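Local coordinates for protein Wss1p (Saccharomyces cerevisiae FostersO, PDB 5XBN) that probably acts as a DNA-dependent zinc metalloprotease that cuts DNA-bound proteins and takes part in the repair of toxic DNA-protein cross-links, at residues I48-I51 with A52-V55; L114-L117 with T118-L121; Y130-L133 with D134-G138; R139-V142 with I143-G147. All blocks are in the same frame, centred on the assembly; numbering follows the deposited sequence.

Interaction 1. Residues I48-I51 with A52-V55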
ATOM      1  N   ILE A  48      -2.026   2.548   7.906  1.00 20.86           N
ATOM      2  CA  ILE A  48      -1.271   2.863   6.692  1.00 20.71           C
ATOM      3  C   ILE A  48       0.219   3.037   7.023  1.00 22.70           C
ATOM      4  O   ILE A  48       1.085   2.731   6.204  1.00 19.59           O
ATOM      5  CB  ILE A  48      -1.838   4.125   5.969  1.00 21.01           C
ATOM      6  CG1 ILE A  48      -1.443   4.109   4.477  1.00 24.61           C
ATOM      7  CG2 ILE A  48      -1.383   5.401   6.642  1.00 24.34           C
ATOM      8  CD1 ILE A  48      -2.218   5.118   3.625  1.00 20.01           C
ATOM      9  N   LYS A  49       0.529   3.468   8.244  1.00 19.22           N
ATOM     10  CA  LYS A  49       1.931   3.554   8.645  1.00 19.23           C
ATOM     11  C   LYS A  49       2.522   2.179   8.859  1.00 18.50           C
ATOM     12  O   LYS A  49       3.711   1.984   8.645  1.00 19.13           O
ATOM     13  CB  LYS A  49       2.087   4.387   9.919  1.00 21.87           C
ATOM     14  CG  LYS A  49       1.889   5.869   9.652  1.00 21.30           C
ATOM     15  CD  LYS A  49       2.218   6.712  10.879  1.00 24.30           C
ATOM     16  CE  LYS A  49       2.043   8.192  10.544  1.00 27.63           C
ATOM     17  NZ  LYS A  49       2.551   9.107  11.617  1.00 29.40           N
ATOM     18  N   GLU A  50       1.695   1.230   9.295  1.00 17.62           N
ATOM     19  CA  GLU A  50       2.187  -0.135   9.471  1.00 22.85           C
ATOM     20  C   GLU A  50       2.430  -0.767   8.103  1.00 21.72           C
ATOM     21  O   GLU A  50       3.398  -1.492   7.922  1.00 19.66           O
ATOM     22  CB  GLU A  50       1.215  -0.977  10.301  1.00 25.98           C
ATOM     23  CG  GLU A  50       1.703  -2.400  10.613  1.00 31.18           C
ATOM     24  CD  GLU A  50       2.968  -2.451  11.475  1.00 38.34           C
ATOM     25  OE1 GLU A  50       3.292  -1.453  12.150  1.00 34.86           O
ATOM     26  OE2 GLU A  50       3.638  -3.508  11.488  1.00 41.87           O
ATOM     27  N   ILE A  51       1.552  -0.483   7.143  1.00 16.66           N
ATOM     28  CA  ILE A  51       1.782  -0.935   5.765  1.00 18.79           C
ATOM     29  C   ILE A  51       3.108  -0.377   5.253  1.00 17.16           C
ATOM     30  O   ILE A  51       3.951  -1.111   4.726  1.00 18.34           O
ATOM     31  CB  ILE A  51       0.641  -0.484   4.820  1.00 18.19           C
ATOM     32  CG1 ILE A  51      -0.678  -1.170   5.174  1.00 24.70           C
ATOM     33  CG2 ILE A  51       1.014  -0.748   3.341  1.00 22.75           C
ATOM     34  CD1 ILE A  51      -0.755  -2.609   4.735  1.00 29.92           C
ATOM     35  N   ALA A  52       3.298   0.928   5.443  1.00 20.38           N
ATOM     36  CA  ALA A  52       4.525   1.612   5.020  1.00 20.59           C
ATOM     37  C   ALA A  52       5.759   0.987   5.645  1.00 18.96           C
ATOM     38  O   ALA A  52       6.750   0.749   4.979  1.00 16.83           O
ATOM     39  CB  ALA A  52       4.457   3.089   5.373  1.00 19.67           C
ATOM     40  N   HIS A  53       5.694   0.728   6.943  1.00 17.09           N
ATOM     41  CA  HIS A  53       6.803   0.105   7.645  1.00 19.01           C
ATOM     42  C   HIS A  53       7.077  -1.286   7.104  1.00 19.66           C
ATOM     43  O   HIS A  53       8.223  -1.649   6.824  1.00 19.35           O
ATOM     44  CB  HIS A  53       6.503   0.039   9.148  1.00 22.55           C
ATOM     45  CG  HIS A  53       7.508  -0.741   9.931  1.00 23.32           C
ATOM     46  ND1 HIS A  53       8.852  -0.446   9.913  1.00 23.94           N
ATOM     47  CD2 HIS A  53       7.366  -1.807  10.754  1.00 27.49           C
ATOM     48  CE1 HIS A  53       9.498  -1.291  10.696  1.00 25.43           C
ATOM     49  NE2 HIS A  53       8.620  -2.130  11.214  1.00 27.78           N
ATOM     50  N   LYS A  54       6.017  -2.065   6.941  1.00 18.49           N
ATOM     51  CA  LYS A  54       6.197  -3.466   6.590  1.00 18.32           C
ATOM     52  C   LYS A  54       6.806  -3.631   5.195  1.00 19.43           C
ATOM     53  O   LYS A  54       7.531  -4.598   4.971  1.00 19.57           O
ATOM     54  CB  LYS A  54       4.881  -4.220   6.678  1.00 23.05           C
ATOM     55  CG  LYS A  54       4.491  -4.559   8.120  1.00 25.32           C
ATOM     56  CD  LYS A  54       3.179  -5.317   8.170  1.00 30.33           C
ATOM     57  CE  LYS A  54       3.417  -6.789   8.501  1.00 42.28           C
ATOM     58  NZ  LYS A  54       2.171  -7.586   8.367  1.00 43.16           N
ATOM     59  N   VAL A  55       6.528  -2.705   4.273  1.00 18.98           N
ATOM     60  CA  VAL A  55       7.117  -2.817   2.920  1.00 18.75           C
ATOM     61  C   VAL A  55       8.449  -2.110   2.739  1.00 17.26           C
ATOM     62  O   VAL A  55       8.953  -2.018   1.623  1.00 17.73           O
ATOM     63  CB  VAL A  55       6.197  -2.259   1.804  1.00 21.71           C
ATOM     64  CG1 VAL A  55       4.993  -3.089   1.685  1.00 26.45           C
ATOM     65  CG2 VAL A  55       5.856  -0.779   2.011  1.00 16.55           C
TER

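Interaction 2. Residues L114-L117 with T118-L121. With ZN (zinc ion), chain B.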
ATOM      1  N   LEU A 114       1.252  -3.975  -2.935  1.00 19.64           N
ATOM      2  CA  LEU A 114       2.250  -4.559  -3.820  1.00 15.48           C
ATOM      3  C   LEU A 114       1.842  -4.431  -5.291  1.00 18.57           C
ATOM      4  O   LEU A 114       2.692  -4.217  -6.158  1.00 19.83           O
ATOM      5  CB  LEU A 114       2.501  -6.022  -3.458  1.00 20.14           C
ATOM      6  CG  LEU A 114       3.055  -6.247  -2.038  1.00 22.02           C
ATOM      7  CD1 LEU A 114       3.267  -7.729  -1.763  1.00 21.85           C
ATOM      8  CD2 LEU A 114       4.336  -5.486  -1.811  1.00 23.52           C
ATOM      9  N   HIS A 115       0.547  -4.566  -5.567  1.00 18.14           N
ATOM     10  CA  HIS A 115       0.016  -4.299  -6.900  1.00 19.90           C
ATOM     11  C   HIS A 115       0.391  -2.892  -7.342  1.00 19.78           C
ATOM     12  O   HIS A 115       0.881  -2.672  -8.450  1.00 17.04           O
ATOM     13  CB  HIS A 115      -1.515  -4.462  -6.911  1.00 19.35           C
ATOM     14  CG  HIS A 115      -2.157  -4.210  -8.247  1.00 25.43           C
ATOM     15  ND1 HIS A 115      -2.810  -5.202  -8.955  1.00 26.62           N
ATOM     16  CD2 HIS A 115      -2.266  -3.084  -8.995  1.00 21.36           C
ATOM     17  CE1 HIS A 115      -3.282  -4.698 -10.081  1.00 23.50           C
ATOM     18  NE2 HIS A 115      -2.972  -3.412 -10.130  1.00 24.47           N
ATOM     19  N   GLU A 116       0.148  -1.917  -6.479  1.00 18.59           N
ATOM     20  CA  GLU A 116       0.426  -0.542  -6.876  1.00 16.69           C
ATOM     21  C   GLU A 116       1.912  -0.232  -6.977  1.00 18.65           C
ATOM     22  O   GLU A 116       2.299   0.559  -7.818  1.00 18.85           O
ATOM     23  CB  GLU A 116      -0.243   0.445  -5.915  1.00 20.79           C
ATOM     24  CG  GLU A 116      -1.763   0.254  -5.841  1.00 18.14           C
ATOM     25  CD  GLU A 116      -2.448   0.365  -7.185  1.00 20.76           C
ATOM     26  OE1 GLU A 116      -1.923   1.046  -8.088  1.00 22.82           O
ATOM     27  OE2 GLU A 116      -3.534  -0.217  -7.340  1.00 22.06           O
ATOM     28  N   LEU A 117       2.739  -0.842  -6.124  1.00 19.51           N
ATOM     29  CA  LEU A 117       4.189  -0.681  -6.259  1.00 19.86           C
ATOM     30  C   LEU A 117       4.674  -1.217  -7.601  1.00 19.73           C
ATOM     31  O   LEU A 117       5.588  -0.675  -8.199  1.00 18.37           O
ATOM     32  CB  LEU A 117       4.932  -1.389  -5.120  1.00 18.07           C
ATOM     33  CG  LEU A 117       4.884  -0.619  -3.795  1.00 18.49           C
ATOM     34  CD1 LEU A 117       5.444  -1.491  -2.676  1.00 16.31           C
ATOM     35  CD2 LEU A 117       5.669   0.703  -3.925  1.00 21.69           C
ATOM     36  N   THR A 118       4.059  -2.292  -8.069  1.00 17.47           N
ATOM     37  CA  THR A 118       4.446  -2.867  -9.356  1.00 16.38           C
ATOM     38  C   THR A 118       4.255  -1.832 -10.472  1.00 20.41           C
ATOM     39  O   THR A 118       5.034  -1.787 -11.413  1.00 20.06           O
ATOM     40  CB  THR A 118       3.637  -4.152  -9.648  1.00 19.28           C
ATOM     41  OG1 THR A 118       3.840  -5.096  -8.583  1.00 20.14           O
ATOM     42  CG2 THR A 118       4.069  -4.794 -10.950  1.00 21.95           C
ATOM     43  N   HIS A 119       3.245  -0.973 -10.324  1.00 18.44           N
ATOM     44  CA  HIS A 119       2.984   0.099 -11.290  1.00 18.13           C
ATOM     45  C   HIS A 119       4.020   1.236 -11.260  1.00 20.44           C
ATOM     46  O   HIS A 119       3.994   2.112 -12.127  1.00 23.38           O
ATOM     47  CB  HIS A 119       1.582   0.693 -11.061  1.00 20.38           C
ATOM     48  CG  HIS A 119       0.461  -0.155 -11.586  1.00 23.28           C
ATOM     49  ND1 HIS A 119       0.476  -0.711 -12.849  1.00 25.34           N
ATOM     50  CD2 HIS A 119      -0.709  -0.535 -11.022  1.00 21.41           C
ATOM     51  CE1 HIS A 119      -0.639  -1.398 -13.035  1.00 24.23           C
ATOM     52  NE2 HIS A 119      -1.380  -1.301 -11.944  1.00 25.08           N
ATOM     53  N   ASN A 120       4.920   1.244 -10.279  1.00 19.22           N
ATOM     54  CA  ASN A 120       6.091   2.135 -10.363  1.00 20.10           C
ATOM     55  C   ASN A 120       6.926   1.791 -11.586  1.00 25.37           C
ATOM     56  O   ASN A 120       7.600   2.657 -12.163  1.00 27.01           O
ATOM     57  CB  ASN A 120       6.975   2.034  -9.107  1.00 21.58           C
ATOM     58  CG  ASN A 120       6.464   2.882  -7.957  1.00 22.44           C
ATOM     59  OD1 ASN A 120       5.257   3.146  -7.845  1.00 22.72           O
ATOM     60  ND2 ASN A 120       7.381   3.312  -7.089  1.00 22.58           N
ATOM     61  N   LEU A 121       6.879   0.519 -11.981  1.00 22.45           N
ATOM     62  CA  LEU A 121       7.685   0.019 -13.098  1.00 23.26           C
ATOM     63  C   LEU A 121       6.876  -0.249 -14.354  1.00 24.62           C
ATOM     64  O   LEU A 121       7.321   0.055 -15.465  1.00 27.48           O
ATOM     65  CB  LEU A 121       8.397  -1.279 -12.718  1.00 25.81           C
ATOM     66  CG  LEU A 121       9.504  -1.230 -11.670  1.00 30.59           C
ATOM     67  CD1 LEU A 121       9.944  -2.647 -11.312  1.00 28.39           C
ATOM     68  CD2 LEU A 121      10.673  -0.425 -12.188  1.00 29.62           C
TER
HETATM   69 ZN    ZN B 201      -3.204  -2.226 -11.683  1.00 30.00          ZN
HETATM   70  O   HOH W   1      -4.861  -1.180 -11.801  1.00 30.00           O

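Interaction 3. Residues Y130-L133 with D134-G138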
ATOM      1  N   TYR A 130       2.407  -8.924 -14.139  1.00 20.89           N
ATOM      2  CA  TYR A 130       2.004 -10.023 -13.271  1.00 23.06           C
ATOM      3  C   TYR A 130       3.212 -10.812 -12.769  1.00 19.86           C
ATOM      4  O   TYR A 130       3.228 -11.298 -11.634  1.00 20.65           O
ATOM      5  CB  TYR A 130       1.033 -10.939 -14.001  1.00 23.27           C
ATOM      6  CG  TYR A 130      -0.357 -10.371 -14.104  1.00 22.93           C
ATOM      7  CD1 TYR A 130      -1.152 -10.234 -12.976  1.00 23.80           C
ATOM      8  CD2 TYR A 130      -0.877  -9.959 -15.329  1.00 26.18           C
ATOM      9  CE1 TYR A 130      -2.421  -9.715 -13.061  1.00 28.87           C
ATOM     10  CE2 TYR A 130      -2.155  -9.441 -15.423  1.00 24.40           C
ATOM     11  CZ  TYR A 130      -2.918  -9.318 -14.285  1.00 28.33           C
ATOM     12  OH  TYR A 130      -4.196  -8.803 -14.346  1.00 29.17           O
ATOM     13  N   ASN A 131       4.226 -10.936 -13.612  1.00 20.52           N
ATOM     14  CA  ASN A 131       5.440 -11.628 -13.203  1.00 20.07           C
ATOM     15  C   ASN A 131       6.107 -10.919 -12.040  1.00 22.43           C
ATOM     16  O   ASN A 131       6.482 -11.527 -11.040  1.00 21.12           O
ATOM     17  CB  ASN A 131       6.440 -11.727 -14.357  1.00 22.01           C
ATOM     18  CG  ASN A 131       7.733 -12.359 -13.913  1.00 26.62           C
ATOM     19  OD1 ASN A 131       7.755 -13.530 -13.548  1.00 24.93           O
ATOM     20  ND2 ASN A 131       8.798 -11.581 -13.876  1.00 26.63           N
ATOM     21  N   LYS A 132       6.242  -9.608 -12.176  1.00 19.79           N
ATOM     22  CA  LYS A 132       6.846  -8.802 -11.130  1.00 18.39           C
ATOM     23  C   LYS A 132       6.017  -8.831  -9.843  1.00 20.31           C
ATOM     24  O   LYS A 132       6.571  -8.967  -8.747  1.00 18.66           O
ATOM     25  CB  LYS A 132       7.017  -7.362 -11.622  1.00 20.60           C
ATOM     26  CG  LYS A 132       7.625  -6.431 -10.586  1.00 20.23           C
ATOM     27  CD  LYS A 132       9.050  -6.811 -10.301  1.00 23.96           C
ATOM     28  CE  LYS A 132       9.618  -5.997  -9.166  1.00 29.47           C
ATOM     29  NZ  LYS A 132      11.059  -6.350  -9.006  1.00 38.68           N
ATOM     30  N   LEU A 133       4.694  -8.714  -9.973  1.00 19.78           N
ATOM     31  CA  LEU A 133       3.835  -8.680  -8.791  1.00 19.31           C
ATOM     32  C   LEU A 133       3.948 -10.004  -8.045  1.00 21.96           C
ATOM     33  O   LEU A 133       3.993 -10.046  -6.818  1.00 19.63           O
ATOM     34  CB  LEU A 133       2.383  -8.389  -9.181  1.00 18.78           C
ATOM     35  CG  LEU A 133       1.347  -8.532  -8.072  1.00 21.43           C
ATOM     36  CD1 LEU A 133       1.724  -7.674  -6.863  1.00 22.19           C
ATOM     37  CD2 LEU A 133      -0.030  -8.161  -8.601  1.00 22.41           C
ATOM     38  N   ASP A 134       4.001 -11.091  -8.799  1.00 21.19           N
ATOM     39  CA  ASP A 134       4.189 -12.404  -8.196  1.00 21.32           C
ATOM     40  C   ASP A 134       5.508 -12.499  -7.422  1.00 23.29           C
ATOM     41  O   ASP A 134       5.537 -13.029  -6.307  1.00 24.43           O
ATOM     42  CB  ASP A 134       4.116 -13.475  -9.276  1.00 20.66           C
ATOM     43  CG  ASP A 134       4.467 -14.833  -8.748  1.00 23.68           C
ATOM     44  OD1 ASP A 134       3.607 -15.443  -8.078  1.00 28.50           O
ATOM     45  OD2 ASP A 134       5.606 -15.268  -8.991  1.00 25.33           O
ATOM     46  N   GLU A 135       6.593 -11.960  -7.983  1.00 19.31           N
ATOM     47  CA  GLU A 135       7.864 -11.914  -7.256  1.00 21.89           C
ATOM     48  C   GLU A 135       7.772 -11.074  -5.985  1.00 21.17           C
ATOM     49  O   GLU A 135       8.335 -11.448  -4.952  1.00 22.56           O
ATOM     50  CB  GLU A 135       8.997 -11.363  -8.127  1.00 21.19           C
ATOM     51  CG  GLU A 135       9.396 -12.265  -9.297  1.00 27.35           C
ATOM     52  CD  GLU A 135       9.942 -13.608  -8.839  1.00 34.59           C
ATOM     53  OE1 GLU A 135      10.724 -13.641  -7.854  1.00 35.27           O
ATOM     54  OE2 GLU A 135       9.591 -14.635  -9.465  1.00 35.40           O
ATOM     55  N   LEU A 136       7.078  -9.938  -6.054  1.00 18.54           N
ATOM     56  CA  LEU A 136       6.988  -9.070  -4.874  1.00 20.39           C
ATOM     57  C   LEU A 136       6.191  -9.715  -3.758  1.00 19.43           C
ATOM     58  O   LEU A 136       6.577  -9.661  -2.585  1.00 22.13           O
ATOM     59  CB  LEU A 136       6.366  -7.722  -5.244  1.00 17.21           C
ATOM     60  CG  LEU A 136       7.211  -6.904  -6.218  1.00 20.29           C
ATOM     61  CD1 LEU A 136       6.470  -5.622  -6.594  1.00 21.68           C
ATOM     62  CD2 LEU A 136       8.590  -6.585  -5.654  1.00 21.92           C
ATOM     63  N   ILE A 137       5.061 -10.307  -4.122  1.00 19.48           N
ATOM     64  CA  ILE A 137       4.202 -10.975  -3.147  1.00 22.16           C
ATOM     65  C   ILE A 137       4.972 -12.087  -2.454  1.00 27.00           C
ATOM     66  O   ILE A 137       4.924 -12.212  -1.231  1.00 23.06           O
ATOM     67  CB  ILE A 137       2.934 -11.543  -3.816  1.00 23.29           C
ATOM     68  CG1 ILE A 137       2.006 -10.391  -4.201  1.00 26.26           C
ATOM     69  CG2 ILE A 137       2.200 -12.544  -2.893  1.00 23.74           C
ATOM     70  CD1 ILE A 137       0.878 -10.806  -5.132  1.00 29.86           C
ATOM     71  N   GLY A 138       5.700 -12.874  -3.236  1.00 21.14           N
ATOM     72  CA  GLY A 138       6.497 -13.958  -2.684  1.00 25.18           C
ATOM     73  C   GLY A 138       7.567 -13.467  -1.730  1.00 27.10           C
ATOM     74  O   GLY A 138       7.742 -13.991  -0.620  1.00 24.35           O
TER

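Interaction 4. Residues R139-V142 with I143-G147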
ATOM      1  N   ARG A 139       8.278 -12.433  -2.156  1.00 21.91           N
ATOM      2  CA  ARG A 139       9.390 -11.916  -1.385  1.00 19.55           C
ATOM      3  C   ARG A 139       8.905 -11.219  -0.119  1.00 20.82           C
ATOM      4  O   ARG A 139       9.527 -11.354   0.935  1.00 20.79           O
ATOM      5  CB  ARG A 139      10.209 -10.961  -2.243  1.00 20.73           C
ATOM      6  CG  ARG A 139      11.352 -10.313  -1.532  1.00 22.20           C
ATOM      7  CD  ARG A 139      12.297 -11.328  -0.944  1.00 22.84           C
ATOM      8  NE  ARG A 139      13.435 -10.646  -0.354  1.00 24.75           N
ATOM      9  CZ  ARG A 139      14.244 -11.184   0.544  1.00 27.29           C
ATOM     10  NH1 ARG A 139      14.045 -12.432   0.954  1.00 27.62           N
ATOM     11  NH2 ARG A 139      15.246 -10.468   1.035  1.00 29.42           N
ATOM     12  N   GLN A 140       7.791 -10.498  -0.215  1.00 18.26           N
ATOM     13  CA  GLN A 140       7.280  -9.764   0.944  1.00 17.28           C
ATOM     14  C   GLN A 140       6.956 -10.731   2.082  1.00 21.61           C
ATOM     15  O   GLN A 140       7.198 -10.430   3.255  1.00 20.81           O
ATOM     16  CB  GLN A 140       6.046  -8.937   0.584  1.00 20.48           C
ATOM     17  CG  GLN A 140       5.425  -8.216   1.784  1.00 20.87           C
ATOM     18  CD  GLN A 140       6.354  -7.178   2.412  1.00 21.36           C
ATOM     19  OE1 GLN A 140       7.308  -6.703   1.783  1.00 21.71           O
ATOM     20  NE2 GLN A 140       6.075  -6.820   3.664  1.00 20.96           N
ATOM     21  N   TRP A 141       6.414 -11.898   1.744  1.00 21.87           N
ATOM     22  CA  TRP A 141       6.109 -12.884   2.783  1.00 24.93           C
ATOM     23  C   TRP A 141       7.359 -13.298   3.533  1.00 24.56           C
ATOM     24  O   TRP A 141       7.353 -13.367   4.764  1.00 24.15           O
ATOM     25  CB  TRP A 141       5.451 -14.136   2.200  1.00 26.09           C
ATOM     26  CG  TRP A 141       5.375 -15.264   3.220  1.00 30.70           C
ATOM     27  CD1 TRP A 141       6.279 -16.274   3.405  1.00 30.99           C
ATOM     28  CD2 TRP A 141       4.351 -15.461   4.195  1.00 30.17           C
ATOM     29  NE1 TRP A 141       5.873 -17.094   4.433  1.00 33.32           N
ATOM     30  CE2 TRP A 141       4.690 -16.620   4.931  1.00 30.99           C
ATOM     31  CE3 TRP A 141       3.173 -14.783   4.507  1.00 30.71           C
ATOM     32  CZ2 TRP A 141       3.896 -17.105   5.967  1.00 33.11           C
ATOM     33  CZ3 TRP A 141       2.379 -15.270   5.542  1.00 35.86           C
ATOM     34  CH2 TRP A 141       2.746 -16.423   6.254  1.00 34.81           C
ATOM     35  N   VAL A 142       8.423 -13.599   2.792  1.00 23.26           N
ATOM     36  CA  VAL A 142       9.671 -14.054   3.395  1.00 21.52           C
ATOM     37  C   VAL A 142      10.266 -12.961   4.261  1.00 22.07           C
ATOM     38  O   VAL A 142      10.785 -13.226   5.341  1.00 21.50           O
ATOM     39  CB  VAL A 142      10.716 -14.475   2.329  1.00 23.19           C
ATOM     40  CG1 VAL A 142      12.058 -14.803   2.979  1.00 27.35           C
ATOM     41  CG2 VAL A 142      10.204 -15.657   1.511  1.00 24.47           C
ATOM     42  N   ILE A 143      10.213 -11.728   3.766  1.00 18.75           N
ATOM     43  CA  ILE A 143      10.684 -10.590   4.551  1.00 18.55           C
ATOM     44  C   ILE A 143       9.971 -10.489   5.900  1.00 18.82           C
ATOM     45  O   ILE A 143      10.599 -10.255   6.929  1.00 20.66           O
ATOM     46  CB  ILE A 143      10.494  -9.272   3.773  1.00 18.33           C
ATOM     47  CG1 ILE A 143      11.493  -9.209   2.614  1.00 20.80           C
ATOM     48  CG2 ILE A 143      10.655  -8.080   4.697  1.00 18.02           C
ATOM     49  CD1 ILE A 143      11.229  -8.069   1.594  1.00 20.16           C
ATOM     50  N   GLU A 144       8.659 -10.666   5.886  1.00 20.65           N
ATOM     51  CA  GLU A 144       7.868 -10.560   7.113  1.00 21.07           C
ATOM     52  C   GLU A 144       8.165 -11.729   8.037  1.00 23.74           C
ATOM     53  O   GLU A 144       8.323 -11.553   9.245  1.00 23.58           O
ATOM     54  CB  GLU A 144       6.378 -10.493   6.800  1.00 23.39           C
ATOM     55  CG  GLU A 144       5.963  -9.197   6.094  1.00 21.36           C
ATOM     56  CD  GLU A 144       4.459  -9.117   5.860  1.00 31.22           C
ATOM     57  OE1 GLU A 144       3.717  -9.883   6.519  1.00 35.87           O
ATOM     58  OE2 GLU A 144       4.013  -8.305   5.013  1.00 27.88           O
ATOM     59  N   GLN A 145       8.251 -12.922   7.461  1.00 20.10           N
ATOM     60  CA  GLN A 145       8.510 -14.131   8.247  1.00 24.96           C
ATOM     61  C   GLN A 145       9.813 -14.009   9.026  1.00 29.24           C
ATOM     62  O   GLN A 145       9.916 -14.461  10.171  1.00 29.19           O
ATOM     63  CB  GLN A 145       8.561 -15.344   7.324  1.00 29.19           C
ATOM     64  CG  GLN A 145       7.921 -16.596   7.868  1.00 34.64           C
ATOM     65  CD  GLN A 145       8.177 -17.783   6.968  1.00 43.43           C
ATOM     66  OE1 GLN A 145       9.148 -17.798   6.202  1.00 49.60           O
ATOM     67  NE2 GLN A 145       7.309 -18.779   7.039  1.00 41.85           N
ATOM     68  N   ARG A 146      10.806 -13.395   8.393  1.00 26.97           N
ATOM     69  CA  ARG A 146      12.123 -13.237   8.999  1.00 28.92           C
ATOM     70  C   ARG A 146      12.269 -11.913   9.738  1.00 27.00           C
ATOM     71  O   ARG A 146      13.324 -11.622  10.302  1.00 29.67           O
ATOM     72  CB  ARG A 146      13.205 -13.370   7.930  1.00 30.64           C
ATOM     73  CG  ARG A 146      13.086 -14.667   7.150  1.00 34.05           C
ATOM     74  CD  ARG A 146      14.362 -15.001   6.412  1.00 37.18           C
ATOM     75  NE  ARG A 146      14.168 -16.150   5.537  1.00 41.25           N
ATOM     76  CZ  ARG A 146      15.151 -16.775   4.902  1.00 40.75           C
ATOM     77  NH1 ARG A 146      16.404 -16.363   5.057  1.00 42.95           N
ATOM     78  NH2 ARG A 146      14.882 -17.808   4.116  1.00 40.84           N
ATOM     79  N   GLY A 147      11.207 -11.114   9.736  1.00 23.64           N
ATOM     80  CA  GLY A 147      11.203  -9.837  10.429  1.00 27.03           C
ATOM     81  C   GLY A 147      12.242  -8.853   9.921  1.00 32.38           C
ATOM     82  O   GLY A 147      12.760  -8.040  10.686  1.00 33.65           O
TER

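Interaction 1. Residues I48-I51 with A52-V55
The imidazole of H53 is approached by 48-51 at its edge and not over a face: OE2 of E50 lies near the ring plane, 4.2 Å from CD2 of H53, a loose approach. The other flat group, the carboxylate of E50, carries the closer contact, since the same OE2 rests 3.6 Å from CG of K54. All this belongs to the last turns of helix 41-54, where residues three and four apart meet along one flank. E50 reaches forward because CG stands anti to its backbone N (chi1 -176°) and the chain then bends at chi2. K54 keeps CG and CD beside that carboxylate, but a turn at chi3 (107°) carries NZ off. The charged ends of the two residues therefore do not meet, OE2 of E50 lying 5.3 Å from NZ of K54, and the ammonium instead has a long, weak ion pair with E144.

Under the side chains the backbone bonds run in i to i+4 order, from A52 N to I48 O, H53 N to K49 O (2.9 Å), K54 N to E50 O and V55 N to I51 O (3.1 Å). On the buried flank I48 and A52 face strand 29-33, touching V32 and I29, while I51 and V55 reach M110 of helix 106-118. V55 has already left helical geometry and is the N-cap residue of helix 56-62, so it joins two helices. One of its methyls, CG2, is wedged between its own backbone N and carbonyl carbon and lies 3.3 Å from O of I51.

Interaction 2. Residues L114-L117 with T118-L121
The imidazole of H115 converges obliquely on that of H119 one helical turn later, the ring centroids 4.9 Å apart and the planes at 67°. Both turn NE2 to the same zinc ion, at 2.0 Å from H115 NE2 and 2.1 Å from H119 NE2, which explains why the two nitrogens sit close without bonding each other. H125 and a water complete the site of this HExxH metalloprotease helix. E116, the probable active-site residue, sets OE1 at the edge of the H119 ring, 3.5 Å from its CD2. Second-shell support comes from F122, whose O takes the hydrogen bond of H119 ND1, which, with the zinc bond on NE2, probably fixes the turn of that ring.

T118 OG1 (chi1 -57°) folds back to donate to L114 O at 2.8 Å; T118 N donates to the same oxygen at 3.0 Å, from the opposite face of the carbonyl plane. With a valine here the hydroxyl is gone, and L114 O would probably keep only the backbone N as donor from this turn, a methyl against it instead. In the fold, T118 packs on F129, L133 and L136 of helix 127-145, L114 on L58 of helix 56-62, and E116 and L117 on I90 of strand 89-96.

Interaction 3. Residues Y130-L133 with D134-G138
L133 meets I137 one turn further along helix 127-145, and its side chain can be followed outward atom by atom. CB starts against the next peptide, 3.2 Å from N of D134. CG, anti to the backbone N (chi1 171°), comes within 3.7 Å of CD1 of I137. At the tip CD1 touches both CD1 and CG1 of I137, 3.7 Å from the former, an apolar i to i+4 pair. Beyond this pair I137 packs on L114 of helix 106-118, which carries the zinc ligand H115.

A second i to i+4 pair follows a neighbouring line of the same helix. K132 is bent at chi2 and crosses L136 obliquely, so that its CE lies 3.7 Å from CD2 of L136; the aliphatic end of the lysine covers the leucine while NZ passes on to a hydrogen bond with OD1 of N62. L136 is the buried member and touches L58 of helix 56-62 and F64. Y130, whose ring leads away from this turn, touches the zinc ligand H125.

On the outer side D134 rests CB on O of Y130, at 3.3 Å, and E135 rests CG on O of N131, at 3.5 Å. Four regular bonds hold the turns together: D134 N to Y130 O, E135 N to N131 O, L136 N to K132 O and I137 N to L133 O (2.9 Å). Close beside this last bond, CG1 of I137 lies 3.3 Å from O of L133.

Interaction 4. Residues R139-V142 with I143-G147
In the last turns of helix 127-145, Q140 and E144 are joined by a side-chain hydrogen bond from Q140 NE2 to E144 OE2, 2.9 Å long and nearly straight (169°). The oxygen lies in the amide plane of Q140 and accepts on its anti lone pair, while the amide and carboxylate planes are turned 72° apart. Q140 NE2 also donates to K54 O, so the pair bridges to the end of helix 41-54. With an alanine at E144 there is no carboxylate, and Q140 NE2 is likely to be held by K54 O alone among the partners named, with K54 NZ losing a nearby negative charge.

The helix ends in a Schellman motif: G147 takes positive phi (61°), and its N returns to E144 O at 3.0 Å. Before it, I143 crosses R139 at about a right angle and lays CG1 3.8 Å above one face of the guanidinium, offset toward its rim and nearest NE; that group forms a salt bridge with E61 through NH2. V142 and R146 run side by side, with V142 CG1 3.6 Å from R146 NE. On the outer flank the amide of Q145 approaches the W141 indole, Q145 NE2 lying 3.4 Å from W141 NE1, two donors that do not bond.

In the fold
Interactions 1, 2 and 4 meet around L114, whose CD2 lies 4.3 Å from V55 CG1 and whose CD1 lies 3.8 Å from Q140 CB. Interaction 2 holds the zinc and the probable active-site glutamate; interaction 3 backs it from the next helix, with T118 OG1 3.3 Å from L136 CD1 and H115 N 3.6 Å from L133 CD1. Interactions 3 and 4 are successive turns of helix 127-145, their centres about 14 Å apart. Interaction 4 is tied to interaction 1 by K54 O to Q140 NE2 at 3.0 Å. The Q140 side chain lies about 12 Å from that of the zinc ligand H115, so the tie does not touch the metal site.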